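Amy13K (Eubacterium rectale DSM 17629, PDB 6B15) probably binds starch and related alpha-glucans through two tandem modules of the starch-binding family 26, as expected for part of a bacterial amylase. Local coordinates at residues T103-L108 with Y151-T156; W121-S126 with Q161-I166; I19-N24 with T55-I60; V73-K78 with G89-T94. All blocks are in the same frame, centred on the assembly; numbering follows the deposited sequence.

The four contacts fall in two similar halves of one chain, each built round an eight-stranded mixed sheet with the same strand order. Interactions 3 and 4 come first in the sequence and share the first sheet; their centres lie about 12 Å apart, and the neighbouring strands 57-62 and 73-75 join them. Interactions 1 and 2 belong to the second sheet, their centres about 13 Å apart, with their segments alternating along the chain; the ring of Phe163 in interaction 2 packs against Thr103, Ile105 and Tyr155 of interaction 1. Between the centres of interactions 1 and 3 the distance is about 32 Å, consistent with two starch-binding modules folded as separate units.

Interaction 1: T103-L108 with Y151-T156; sequences TTIHYL and YDVVYT
His106 and Asp152 sit side by side on one face of two adjacent antiparallel strands, and the histidine closes on its partner atom by atom. Its CB is still 3.9 Å from Asp152 OD1 and CG 3.6 Å from the same oxygen. The first torsion lays the ring beside the backbone N, and the second (chi2 -72°) turns its ND1 edge to the aspartate, bringing ND1 within 2.5 Å of OD1 in a short and nearly straight N-H...O bond of 172°. The oxygen lies in the imidazole plane, but the donor reaches it from above the carboxylate, 56° out of that plane. CE1 follows at 3.4 Å from OD1, and NE2, on the far edge, hydrogen-bonds to Glu188. Carboxylates at both nitrogens would probably favour a protonated ring. Asp152 itself is steadied by Asn144 through OD2, while Trp190 and Trp208 pack against the imidazole.

The pair belongs to the sheet of the second starch-binding module, where strands 101-108 and 150-157 run side by side and six backbone hydrogen bonds join Thr103, Ile105 and Tyr107 to Tyr155, Val153 and Tyr151. Thr104 shares the histidine's face and lies alongside Val154, its OG1 3.9 Å from CG2 of the valine. The other face is largely apolar: Ile105 CB rests 3.8 Å from Val153 CG1, and both residues touch Phe167. At the end of this face a water bridges Thr103 OG1, at 2.9 Å, to the carbonyl of Tyr155, whose phenol hydroxyl is hydrogen-bonded to Asn118.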
loop_
_atom_site.group_PDB
_atom_site.type_symbol
_atom_site.label_atom_id
_atom_site.label_comp_id
_atom_site.label_asym_id
_atom_site.label_seq_id
_atom_site.Cartn_x
_atom_site.Cartn_y
_atom_site.Cartn_z
ATOM N N THR A 103 -1.892 -6.794 1.168
ATOM C CA THR A 103 -1.791 -6.260 -0.185
ATOM C C THR A 103 -3.175 -5.980 -0.759
ATOM O O THR A 103 -3.986 -6.889 -0.925
ATOM C CB THR A 103 -1.037 -7.225 -1.113
ATOM O OG1 THR A 103 0.255 -7.506 -0.558
ATOM C CG2 THR A 103 -0.864 -6.615 -2.496
ATOM N N THR A 104 -3.432 -4.710 -1.057
ATOM C CA THR A 104 -4.713 -4.284 -1.605
ATOM C C THR A 104 -4.572 -3.999 -3.097
ATOM O O THR A 104 -3.647 -3.306 -3.521
ATOM C CB THR A 104 -5.240 -3.031 -0.882
ATOM O OG1 THR A 104 -5.367 -3.307 0.518
ATOM C CG2 THR A 104 -6.600 -2.610 -1.435
ATOM N N ILE A 105 -5.490 -4.544 -3.889
ATOM C CA ILE A 105 -5.456 -4.368 -5.334
ATOM C C ILE A 105 -6.815 -3.896 -5.842
ATOM O O ILE A 105 -7.832 -4.557 -5.625
ATOM C CB ILE A 105 -5.063 -5.671 -6.056
ATOM C CG1 ILE A 105 -3.817 -6.289 -5.411
ATOM C CG2 ILE A 105 -4.810 -5.394 -7.531
ATOM C CD1 ILE A 105 -3.495 -7.681 -5.902
ATOM N N HIS A 106 -6.822 -2.747 -6.514
ATOM C CA HIS A 106 -8.042 -2.188 -7.091
ATOM C C HIS A 106 -8.099 -2.483 -8.584
ATOM O O HIS A 106 -7.103 -2.325 -9.291
ATOM C CB HIS A 106 -8.117 -0.676 -6.860
ATOM C CG HIS A 106 -7.826 -0.259 -5.451
ATOM N ND1 HIS A 106 -8.699 -0.485 -4.411
ATOM C CD2 HIS A 106 -6.761 0.383 -4.915
ATOM C CE1 HIS A 106 -8.184 -0.008 -3.292
ATOM N NE2 HIS A 106 -7.008 0.525 -3.572
ATOM N N TYR A 107 -9.265 -2.916 -9.057
ATOM C CA TYR A 107 -9.473 -3.166 -10.478
ATOM C C TYR A 107 -10.650 -2.367 -11.015
ATOM O O TYR A 107 -11.763 -2.456 -10.497
ATOM C CB TYR A 107 -9.707 -4.651 -10.749
ATOM C CG TYR A 107 -9.975 -4.934 -12.208
ATOM C CD1 TYR A 107 -8.985 -4.738 -13.162
ATOM C CD2 TYR A 107 -11.217 -5.381 -12.633
ATOM C CE1 TYR A 107 -9.223 -4.985 -14.501
ATOM C CE2 TYR A 107 -11.466 -5.633 -13.971
ATOM C CZ TYR A 107 -10.467 -5.433 -14.900
ATOM O OH TYR A 107 -10.709 -5.682 -16.234
ATOM N N LEU A 108 -10.395 -1.594 -12.065
ATOM C CA LEU A 108 -11.436 -0.795 -12.694
ATOM C C LEU A 108 -12.187 -1.645 -13.707
ATOM O O LEU A 108 -11.680 -1.936 -14.791
ATOM C CB LEU A 108 -10.837 0.444 -13.365
ATOM C CG LEU A 108 -11.822 1.372 -14.080
ATOM C CD1 LEU A 108 -12.930 1.844 -13.145
ATOM C CD2 LEU A 108 -11.079 2.561 -14.665
ATOM N N TYR A 151 -13.250 -2.303 -8.157
ATOM C CA TYR A 151 -13.504 -3.452 -7.293
ATOM C C TYR A 151 -12.225 -3.814 -6.546
ATOM O O TYR A 151 -11.136 -3.773 -7.117
ATOM C CB TYR A 151 -14.015 -4.645 -8.107
ATOM C CG TYR A 151 -15.441 -4.484 -8.590
ATOM C CD1 TYR A 151 -15.746 -3.639 -9.649
ATOM C CD2 TYR A 151 -16.482 -5.177 -7.986
ATOM C CE1 TYR A 151 -17.049 -3.487 -10.092
ATOM C CE2 TYR A 151 -17.788 -5.032 -8.423
ATOM C CZ TYR A 151 -18.065 -4.186 -9.477
ATOM O OH TYR A 151 -19.361 -4.036 -9.918
ATOM N N ASP A 152 -12.366 -4.165 -5.269
ATOM C CA ASP A 152 -11.220 -4.394 -4.396
ATOM C C ASP A 152 -11.023 -5.865 -4.029
ATOM O O ASP A 152 -11.987 -6.591 -3.783
ATOM C CB ASP A 152 -11.373 -3.579 -3.108
ATOM C CG ASP A 152 -11.479 -2.088 -3.367
ATOM O OD1 ASP A 152 -10.966 -1.624 -4.407
ATOM O OD2 ASP A 152 -12.075 -1.380 -2.529
ATOM N N VAL A 153 -9.762 -6.290 -3.997
ATOM C CA VAL A 153 -9.383 -7.561 -3.392
ATOM C C VAL A 153 -8.219 -7.312 -2.432
ATOM O O VAL A 153 -7.317 -6.527 -2.729
ATOM C CB VAL A 153 -8.997 -8.624 -4.451
ATOM C CG1 VAL A 153 -7.718 -8.239 -5.194
ATOM C CG2 VAL A 153 -8.850 -9.989 -3.798
ATOM N N VAL A 154 -8.258 -7.971 -1.277
ATOM C CA VAL A 154 -7.230 -7.807 -0.255
ATOM C C VAL A 154 -6.660 -9.163 0.140
ATOM O O VAL A 154 -7.392 -10.045 0.590
ATOM C CB VAL A 154 -7.784 -7.100 1.001
ATOM C CG1 VAL A 154 -6.689 -6.916 2.051
ATOM C CG2 VAL A 154 -8.391 -5.754 0.630
ATOM N N TYR A 155 -5.350 -9.322 -0.037
ATOM C CA TYR A 155 -4.667 -10.556 0.328
ATOM C C TYR A 155 -3.697 -10.322 1.481
ATOM O O TYR A 155 -2.730 -9.568 1.359
ATOM C CB TYR A 155 -3.944 -11.141 -0.885
ATOM C CG TYR A 155 -4.906 -11.710 -1.903
ATOM C CD1 TYR A 155 -5.658 -12.839 -1.612
ATOM C CD2 TYR A 155 -5.072 -11.113 -3.146
ATOM C CE1 TYR A 155 -6.546 -13.361 -2.526
ATOM C CE2 TYR A 155 -5.955 -11.631 -4.073
ATOM C CZ TYR A 155 -6.691 -12.756 -3.755
ATOM O OH TYR A 155 -7.580 -13.286 -4.660
ATOM N N THR A 156 -3.985 -10.980 2.601
ATOM C CA THR A 156 -3.216 -10.838 3.831
ATOM C C THR A 156 -2.358 -12.074 4.070
ATOM O O THR A 156 -2.878 -13.187 4.135
ATOM C CB THR A 156 -4.142 -10.625 5.047
ATOM O OG1 THR A 156 -4.969 -9.476 4.827
ATOM C CG2 THR A 156 -3.332 -10.432 6.323
HETATM O O HOH W 1 0.108 -9.857 1.048
#

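Interaction 2: W121-S126 with Q161-I166; sequences WGADAS and QNFSCI
Trp121 lays its indole across Ser164, and this is the close-packed end of the contact. Ser164 CB sits over one face, toward the rim, 3.5 Å from both CE2 and CZ2 of the tryptophan. The placement follows from chi1 of Trp121 (66°), which sets CG between the backbone N and the carbonyl carbon and folds the ring over the neighbouring strand. Farther along, Ile166 reaches the ring's edge, its CD1 3.7 Å from Trp121 CZ3. Beneath the indole the backbones are joined by a pair of hydrogen bonds: Trp121 N donates to Ser164 O and Ser164 N to Trp121 O at 3.0 Å. Ser164 OG is held by Asp179, and a 1,2-ethanediol molecule, probably from the crystallisation liquor, lies near the tryptophan side chain.

This pair closes the antiparallel pairing of strands 116-121 and 163-168 in the second starch-binding module. Beyond it the chain leaves the sheet at Gly122, with a positive phi of 93°, and the packing thins: Ala123 CB meets Phe163 CB at 4.1 Å, while the Phe163 ring leads away to pack on Tyr155.

On the solvent side the match becomes polar and indirect. Gln161 lays its CG 3.7 Å from Asp124 N, and its amide NE2 folds back onto Asn162 O. One water donates to Asp124 OD1 and Gln161 OE1 at once, spanning the two segments. At Asp124 OD2, meanwhile, the bond from Ser126 N makes an Asx turn, and Ser126 OG adds a second donor from the opposite face of the carboxylate.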
loop_
_atom_site.group_PDB
_atom_site.type_symbol
_atom_site.label_atom_id
_atom_site.label_comp_id
_atom_site.label_asym_id
_atom_site.label_seq_id
_atom_site.Cartn_x
_atom_site.Cartn_y
_atom_site.Cartn_z
ATOM N N TRP A 121 -2.845 -17.064 -7.528
ATOM C CA TRP A 121 -1.960 -18.185 -7.233
ATOM C C TRP A 121 -0.594 -17.679 -6.784
ATOM O O TRP A 121 -0.250 -16.518 -7.007
ATOM C CB TRP A 121 -1.811 -19.092 -8.457
ATOM C CG TRP A 121 -1.099 -18.447 -9.609
ATOM C CD1 TRP A 121 0.229 -18.538 -9.907
ATOM C CD2 TRP A 121 -1.679 -17.614 -10.622
ATOM N NE1 TRP A 121 0.513 -17.815 -11.040
ATOM C CE2 TRP A 121 -0.642 -17.238 -11.498
ATOM C CE3 TRP A 121 -2.974 -17.150 -10.871
ATOM C CZ2 TRP A 121 -0.860 -16.418 -12.605
ATOM C CZ3 TRP A 121 -3.188 -16.336 -11.971
ATOM C CH2 TRP A 121 -2.136 -15.980 -12.824
ATOM N N GLY A 122 0.174 -18.551 -6.136
ATOM C CA GLY A 122 1.553 -18.254 -5.790
ATOM C C GLY A 122 1.752 -17.661 -4.407
ATOM O O GLY A 122 2.877 -17.331 -4.026
ATOM N N ALA A 123 0.671 -17.532 -3.646
ATOM C CA ALA A 123 0.741 -16.900 -2.334
ATOM C C ALA A 123 1.153 -17.893 -1.248
ATOM O O ALA A 123 1.156 -19.106 -1.466
ATOM C CB ALA A 123 -0.594 -16.265 -1.987
ATOM N N ASP A 124 1.506 -17.365 -0.080
ATOM C CA ASP A 124 1.899 -18.193 1.055
ATOM C C ASP A 124 0.693 -18.919 1.642
ATOM O O ASP A 124 -0.446 -18.482 1.478
ATOM C CB ASP A 124 2.572 -17.339 2.131
ATOM C CG ASP A 124 3.076 -18.163 3.298
ATOM O OD1 ASP A 124 4.181 -18.732 3.188
ATOM O OD2 ASP A 124 2.367 -18.243 4.324
ATOM N N ALA A 125 0.948 -20.026 2.332
ATOM C CA ALA A 125 -0.124 -20.822 2.923
ATOM C C ALA A 125 -0.795 -20.107 4.096
ATOM O O ALA A 125 -1.776 -20.599 4.643
ATOM C CB ALA A 125 0.413 -22.173 3.369
ATOM N N SER A 126 -0.265 -18.951 4.486
ATOM C CA SER A 126 -0.908 -18.123 5.505
ATOM C C SER A 126 -1.935 -17.179 4.882
ATOM O O SER A 126 -2.659 -16.481 5.593
ATOM C CB SER A 126 0.134 -17.312 6.274
ATOM O OG SER A 126 0.748 -16.351 5.433
ATOM N N GLN A 161 5.375 -12.277 0.647
ATOM C CA GLN A 161 5.411 -13.227 -0.458
ATOM C C GLN A 161 4.734 -12.665 -1.705
ATOM O O GLN A 161 3.558 -12.304 -1.672
ATOM C CB GLN A 161 4.736 -14.537 -0.034
ATOM C CG GLN A 161 4.601 -15.583 -1.134
ATOM C CD GLN A 161 5.940 -16.024 -1.689
ATOM O OE1 GLN A 161 6.800 -16.508 -0.953
ATOM N NE2 GLN A 161 6.125 -15.858 -2.995
ATOM N N ASN A 162 5.482 -12.592 -2.803
ATOM C CA ASN A 162 4.915 -12.175 -4.078
ATOM C C ASN A 162 3.937 -13.213 -4.611
ATOM O O ASN A 162 4.069 -14.406 -4.335
ATOM C CB ASN A 162 6.017 -11.930 -5.109
ATOM C CG ASN A 162 6.910 -10.762 -4.744
ATOM O OD1 ASN A 162 6.600 -9.985 -3.842
ATOM N ND2 ASN A 162 8.024 -10.628 -5.453
ATOM N N PHE A 163 2.954 -12.753 -5.375
ATOM C CA PHE A 163 1.973 -13.647 -5.973
ATOM C C PHE A 163 1.468 -13.075 -7.291
ATOM O O PHE A 163 1.905 -12.005 -7.720
ATOM C CB PHE A 163 0.811 -13.893 -5.008
ATOM C CG PHE A 163 0.125 -12.639 -4.546
ATOM C CD1 PHE A 163 0.630 -11.908 -3.483
ATOM C CD2 PHE A 163 -1.034 -12.201 -5.163
ATOM C CE1 PHE A 163 -0.003 -10.757 -3.053
ATOM C CE2 PHE A 163 -1.671 -11.052 -4.737
ATOM C CZ PHE A 163 -1.155 -10.329 -3.679
ATOM N N SER A 164 0.562 -13.803 -7.935
ATOM C CA SER A 164 -0.000 -13.382 -9.211
ATOM C C SER A 164 -1.510 -13.567 -9.197
ATOM O O SER A 164 -2.021 -14.418 -8.470
ATOM C CB SER A 164 0.625 -14.171 -10.363
ATOM O OG SER A 164 2.014 -13.909 -10.467
ATOM N N CYS A 165 -2.225 -12.771 -9.989
ATOM C CA CYS A 165 -3.673 -12.912 -10.058
ATOM C C CYS A 165 -4.269 -12.446 -11.385
ATOM O O CYS A 165 -3.590 -11.834 -12.209
ATOM C CB CYS A 165 -4.334 -12.145 -8.912
ATOM S SG CYS A 165 -4.114 -10.357 -8.994
ATOM N N ILE A 166 -5.548 -12.761 -11.570
ATOM C CA ILE A 166 -6.302 -12.371 -12.755
ATOM C C ILE A 166 -7.689 -11.901 -12.339
ATOM O O ILE A 166 -8.373 -12.580 -11.575
ATOM C CB ILE A 166 -6.448 -13.539 -13.756
ATOM C CG1 ILE A 166 -5.083 -13.973 -14.290
ATOM C CG2 ILE A 166 -7.360 -13.145 -14.922
ATOM C CD1 ILE A 166 -5.114 -15.303 -15.017
HETATM O O HOH W 2 5.831 -18.296 1.304
#

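Interaction 3: I19-N24 with T55-I60; sequences IYKETN and TDYSLI
Tyr20 covers Ser58 with its ring: the serine CB lies over one face, 3.6 Å from the centroid and 24° off the normal, a CH-pi contact. Ser58 CB comes closest to Tyr20 CZ, at 3.4 Å. Ile60 CD1 comes to the same ring, 3.7 Å from Tyr20 CE1. A chi1 of 71° lets the phenol lean back across the serine.

On the opposite face of the sheet Ile19 fills the space against Tyr57 and Leu59; its CG2 branch presses to 3.6 Å from Tyr57 CB, while CG1 turns to Leu59 CD1. Lys21 uses its aliphatic part only, with CB 3.4 Å from Tyr57 CD2 and CG 3.4 Å from Asp56 O; the bend at chi2 (61°) then keeps CD beside the same oxygen.

Two backbone bonds fix this register: Tyr20 N donates to Ser58 O, and Ser58 N to Tyr20 O at 2.8 Å. Farther out, a type II' turn from Lys21 to Asn24 reverses the chain, closed by Asn24 N bonding to Lys21 O, and brings the Asn24 amide to the edge of the Tyr57 ring. The hydroxyl of Tyr57 is itself held by the backbone oxygen of Asp52, and Thr55 OG1 donates to Asp56 O.

Within the first module's sheet, strand 16-20 lies between 33-37 and 57-62, with 73-75 paired to the far side of 57-62; Ile19 and Leu59 meanwhile turn inward onto Ile5 of strand 2-8.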
loop_
_atom_site.group_PDB
_atom_site.type_symbol
_atom_site.label_atom_id
_atom_site.label_comp_id
_atom_site.label_asym_id
_atom_site.label_seq_id
_atom_site.Cartn_x
_atom_site.Cartn_y
_atom_site.Cartn_z
ATOM N N ILE A 19 9.792 15.036 5.740
ATOM C CA ILE A 19 11.080 14.431 5.416
ATOM C C ILE A 19 11.967 15.436 4.693
ATOM O O ILE A 19 11.510 16.139 3.793
ATOM C CB ILE A 19 10.899 13.168 4.553
ATOM C CG1 ILE A 19 10.099 12.120 5.331
ATOM C CG2 ILE A 19 12.251 12.588 4.145
ATOM C CD1 ILE A 19 9.584 10.977 4.484
ATOM N N TYR A 20 13.234 15.502 5.090
ATOM C CA TYR A 20 14.162 16.443 4.481
ATOM C C TYR A 20 15.605 15.952 4.503
ATOM O O TYR A 20 16.009 15.183 5.376
ATOM C CB TYR A 20 14.074 17.803 5.183
ATOM C CG TYR A 20 14.661 17.814 6.575
ATOM C CD1 TYR A 20 13.895 17.456 7.676
ATOM C CD2 TYR A 20 15.983 18.186 6.791
ATOM C CE1 TYR A 20 14.427 17.464 8.953
ATOM C CE2 TYR A 20 16.526 18.198 8.064
ATOM C CZ TYR A 20 15.742 17.836 9.142
ATOM O OH TYR A 20 16.271 17.844 10.413
ATOM N N LYS A 21 16.364 16.405 3.513
ATOM C CA LYS A 21 17.811 16.245 3.476
ATOM C C LYS A 21 18.361 17.485 2.790
ATOM O O LYS A 21 18.203 17.649 1.580
ATOM C CB LYS A 21 18.222 14.970 2.735
ATOM C CG LYS A 21 19.727 14.794 2.567
ATOM C CD LYS A 21 20.438 14.701 3.906
ATOM C CE LYS A 21 21.903 14.334 3.729
ATOM N NZ LYS A 21 22.591 14.129 5.032
ATOM N N GLU A 22 18.986 18.361 3.572
ATOM C CA GLU A 22 19.369 19.688 3.101
ATOM C C GLU A 22 18.102 20.424 2.649
ATOM O O GLU A 22 17.161 20.568 3.431
ATOM C CB GLU A 22 20.405 19.600 1.973
ATOM C CG GLU A 22 21.636 18.762 2.302
ATOM C CD GLU A 22 22.566 19.435 3.296
ATOM O OE1 GLU A 22 22.271 20.568 3.729
ATOM O OE2 GLU A 22 23.602 18.826 3.643
ATOM N N THR A 23 18.066 20.874 1.397
ATOM C CA THR A 23 16.900 21.586 0.879
ATOM C C THR A 23 15.920 20.652 0.167
ATOM O O THR A 23 14.856 21.084 -0.277
ATOM C CB THR A 23 17.320 22.707 -0.094
ATOM O OG1 THR A 23 18.059 22.147 -1.188
ATOM C CG2 THR A 23 18.178 23.738 0.621
ATOM N N ASN A 24 16.271 19.373 0.065
ATOM C CA ASN A 24 15.416 18.396 -0.602
ATOM C C ASN A 24 14.321 17.898 0.337
ATOM O O ASN A 24 14.614 17.424 1.433
ATOM C CB ASN A 24 16.249 17.220 -1.115
ATOM C CG ASN A 24 15.454 16.284 -2.009
ATOM O OD1 ASN A 24 14.384 16.639 -2.504
ATOM N ND2 ASN A 24 15.980 15.083 -2.223
ATOM N N THR A 55 21.065 9.338 -0.721
ATOM C CA THR A 55 21.362 9.880 0.602
ATOM C C THR A 55 20.449 9.306 1.679
ATOM O O THR A 55 19.491 8.589 1.384
ATOM C CB THR A 55 21.216 11.418 0.623
ATOM O OG1 THR A 55 19.831 11.772 0.510
ATOM C CG2 THR A 55 21.990 12.059 -0.521
ATOM N N ASP A 56 20.767 9.623 2.930
ATOM C CA ASP A 56 19.846 9.414 4.039
ATOM C C ASP A 56 18.890 10.598 4.094
ATOM O O ASP A 56 19.043 11.562 3.341
ATOM C CB ASP A 56 20.595 9.276 5.369
ATOM C CG ASP A 56 21.373 7.978 5.476
ATOM O OD1 ASP A 56 20.945 6.969 4.876
ATOM O OD2 ASP A 56 22.410 7.966 6.169
ATOM N N TYR A 57 17.908 10.526 4.986
ATOM C CA TYR A 57 16.978 11.627 5.195
ATOM C C TYR A 57 16.624 11.749 6.668
ATOM O O TYR A 57 16.789 10.800 7.436
ATOM C CB TYR A 57 15.704 11.430 4.371
ATOM C CG TYR A 57 15.925 11.439 2.876
ATOM C CD1 TYR A 57 16.201 10.266 2.188
ATOM C CD2 TYR A 57 15.851 12.621 2.152
ATOM C CE1 TYR A 57 16.402 10.269 0.821
ATOM C CE2 TYR A 57 16.052 12.634 0.785
ATOM C CZ TYR A 57 16.326 11.456 0.125
ATOM O OH TYR A 57 16.524 11.464 -1.238
ATOM N N SER A 58 16.135 12.923 7.052
ATOM C CA SER A 58 15.654 13.156 8.405
ATOM C C SER A 58 14.131 13.155 8.409
ATOM O O SER A 58 13.503 13.615 7.456
ATOM C CB SER A 58 16.194 14.479 8.950
ATOM O OG SER A 58 17.608 14.442 9.065
ATOM N N LEU A 59 13.547 12.626 9.484
ATOM C CA LEU A 59 12.096 12.545 9.634
ATOM C C LEU A 59 11.618 13.339 10.845
ATOM O O LEU A 59 12.053 13.085 11.967
ATOM C CB LEU A 59 11.654 11.083 9.769
ATOM C CG LEU A 59 10.206 10.835 10.207
ATOM C CD1 LEU A 59 9.227 11.360 9.169
ATOM C CD2 LEU A 59 9.975 9.356 10.470
ATOM N N ILE A 60 10.722 14.294 10.607
ATOM C CA ILE A 60 10.037 15.005 11.685
ATOM C C ILE A 60 8.553 14.661 11.659
ATOM O O ILE A 60 7.808 15.146 10.806
ATOM C CB ILE A 60 10.208 16.536 11.576
ATOM C CG1 ILE A 60 11.673 16.919 11.792
ATOM C CG2 ILE A 60 9.323 17.254 12.608
ATOM C CD1 ILE A 60 11.983 18.388 11.550
#

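Interaction 4: V73-K78 with G89-T94; sequences VTLSTK and GSLSET
Leu91 points its CD2 methyl at the CG2 methyl of Val73, the carbonyl oxygen of Thr74 and the CD2 methyl of Leu75, and this branch makes the closest contacts. CG lies anti to the backbone N (chi1 -170°), which carries the side chain straight out toward the other segment. Its CD2 comes 3.8 Å from Leu75 CD2, the two leucines crossing at about a right angle, and 4.2 Å from Val73 CG2, which it meets at a slant. It also rests 3.4 Å from the carbonyl oxygen of Thr74, a snug van der Waals contact.

At the other end Glu93 reaches out with an extended chain, and OE2 stops 3.2 Å from Ser76 OG, at an angle too poor for a hydrogen bond. Its other oxygen is engaged by Lys80 in a salt bridge. Ser76 is the centre of an inverse gamma turn, while Ser92 OG accepts from Thr94 N, an ST turn. Tyr85 of strand 82-87 touches Leu91, Ser76 and Glu93.

The backbones stay apart, Val73 CA and Leu91 CA being 7.5 Å from each other. The segments belong to the two edge strands of a sheet whose edges come round toward each other, consistent with the beta-sandwich folds of starch-binding modules.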
loop_
_atom_site.group_PDB
_atom_site.type_symbol
_atom_site.label_atom_id
_atom_site.label_comp_id
_atom_site.label_asym_id
_atom_site.label_seq_id
_atom_site.Cartn_x
_atom_site.Cartn_y
_atom_site.Cartn_z
ATOM N N VAL A 73 14.574 12.334 13.526
ATOM C CA VAL A 73 15.326 11.082 13.524
ATOM C C VAL A 73 15.800 10.775 12.110
ATOM O O VAL A 73 15.161 11.170 11.134
ATOM C CB VAL A 73 14.487 9.903 14.055
ATOM C CG1 VAL A 73 14.123 10.130 15.511
ATOM C CG2 VAL A 73 13.230 9.703 13.210
ATOM N N THR A 74 16.919 10.068 12.004
ATOM C CA THR A 74 17.509 9.761 10.707
ATOM C C THR A 74 16.923 8.483 10.112
ATOM O O THR A 74 16.753 7.480 10.808
ATOM C CB THR A 74 19.040 9.614 10.818
ATOM O OG1 THR A 74 19.600 10.831 11.324
ATOM C CG2 THR A 74 19.664 9.307 9.460
ATOM N N LEU A 75 16.610 8.540 8.820
ATOM C CA LEU A 75 16.180 7.368 8.067
ATOM C C LEU A 75 17.342 6.857 7.222
ATOM O O LEU A 75 17.823 7.551 6.326
ATOM C CB LEU A 75 14.977 7.698 7.179
ATOM C CG LEU A 75 13.721 8.214 7.889
ATOM C CD1 LEU A 75 12.611 8.473 6.881
ATOM C CD2 LEU A 75 13.246 7.241 8.956
ATOM N N SER A 76 17.790 5.643 7.521
ATOM C CA SER A 76 18.939 5.050 6.847
ATOM C C SER A 76 18.554 4.488 5.481
ATOM O O SER A 76 18.531 3.274 5.285
ATOM C CB SER A 76 19.543 3.947 7.716
ATOM O OG SER A 76 18.568 2.973 8.046
ATOM N N THR A 77 18.266 5.380 4.539
ATOM C CA THR A 77 17.755 4.986 3.229
ATOM C C THR A 77 18.849 4.809 2.178
ATOM O O THR A 77 18.626 4.167 1.151
ATOM C CB THR A 77 16.751 6.024 2.697
ATOM O OG1 THR A 77 17.334 7.332 2.773
ATOM C CG2 THR A 77 15.466 5.996 3.510
ATOM N N LYS A 78 20.022 5.382 2.434
ATOM C CA LYS A 78 21.096 5.411 1.445
ATOM C C LYS A 78 21.461 4.019 0.937
ATOM O O LYS A 78 21.888 3.158 1.706
ATOM C CB LYS A 78 22.337 6.086 2.033
ATOM C CG LYS A 78 23.514 6.167 1.074
ATOM C CD LYS A 78 24.525 7.205 1.532
ATOM C CE LYS A 78 25.752 7.226 0.636
ATOM N NZ LYS A 78 26.686 8.332 0.988
ATOM N N GLY A 89 7.342 5.240 20.107
ATOM C CA GLY A 89 8.221 5.762 21.138
ATOM C C GLY A 89 9.604 6.056 20.585
ATOM O O GLY A 89 10.266 7.003 21.006
ATOM N N SER A 90 10.038 5.234 19.634
ATOM C CA SER A 90 11.332 5.404 18.985
ATOM C C SER A 90 11.340 4.666 17.651
ATOM O O SER A 90 10.472 3.832 17.394
ATOM C CB SER A 90 12.457 4.895 19.884
ATOM O OG SER A 90 12.297 3.514 20.153
ATOM N N LEU A 91 12.329 4.963 16.813
ATOM C CA LEU A 91 12.375 4.429 15.455
ATOM C C LEU A 91 12.916 3.004 15.406
ATOM O O LEU A 91 13.907 2.685 16.062
ATOM C CB LEU A 91 13.233 5.329 14.563
ATOM C CG LEU A 91 13.181 5.029 13.062
ATOM C CD1 LEU A 91 11.817 5.389 12.493
ATOM C CD2 LEU A 91 14.284 5.769 12.325
ATOM N N SER A 92 12.264 2.156 14.613
ATOM C CA SER A 92 12.705 0.778 14.424
ATOM C C SER A 92 12.394 0.286 13.013
ATOM O O SER A 92 11.446 0.756 12.382
ATOM C CB SER A 92 12.044 -0.140 15.452
ATOM O OG SER A 92 12.344 -1.498 15.184
ATOM N N GLU A 93 13.202 -0.654 12.528
ATOM C CA GLU A 93 12.968 -1.294 11.235
ATOM C C GLU A 93 12.400 -2.700 11.406
ATOM O O GLU A 93 12.224 -3.430 10.429
ATOM C CB GLU A 93 14.259 -1.359 10.422
ATOM C CG GLU A 93 14.765 -0.012 9.952
ATOM C CD GLU A 93 15.882 -0.135 8.935
ATOM O OE1 GLU A 93 15.670 -0.801 7.899
ATOM O OE2 GLU A 93 16.970 0.429 9.174
ATOM N N THR A 94 12.118 -3.074 12.648
ATOM C CA THR A 94 11.615 -4.408 12.953
ATOM C C THR A 94 10.093 -4.439 12.979
ATOM O O THR A 94 9.461 -3.718 13.751
ATOM C CB THR A 94 12.149 -4.904 14.305
ATOM O OG1 THR A 94 13.581 -4.931 14.269
ATOM C CG2 THR A 94 11.627 -6.302 14.616
#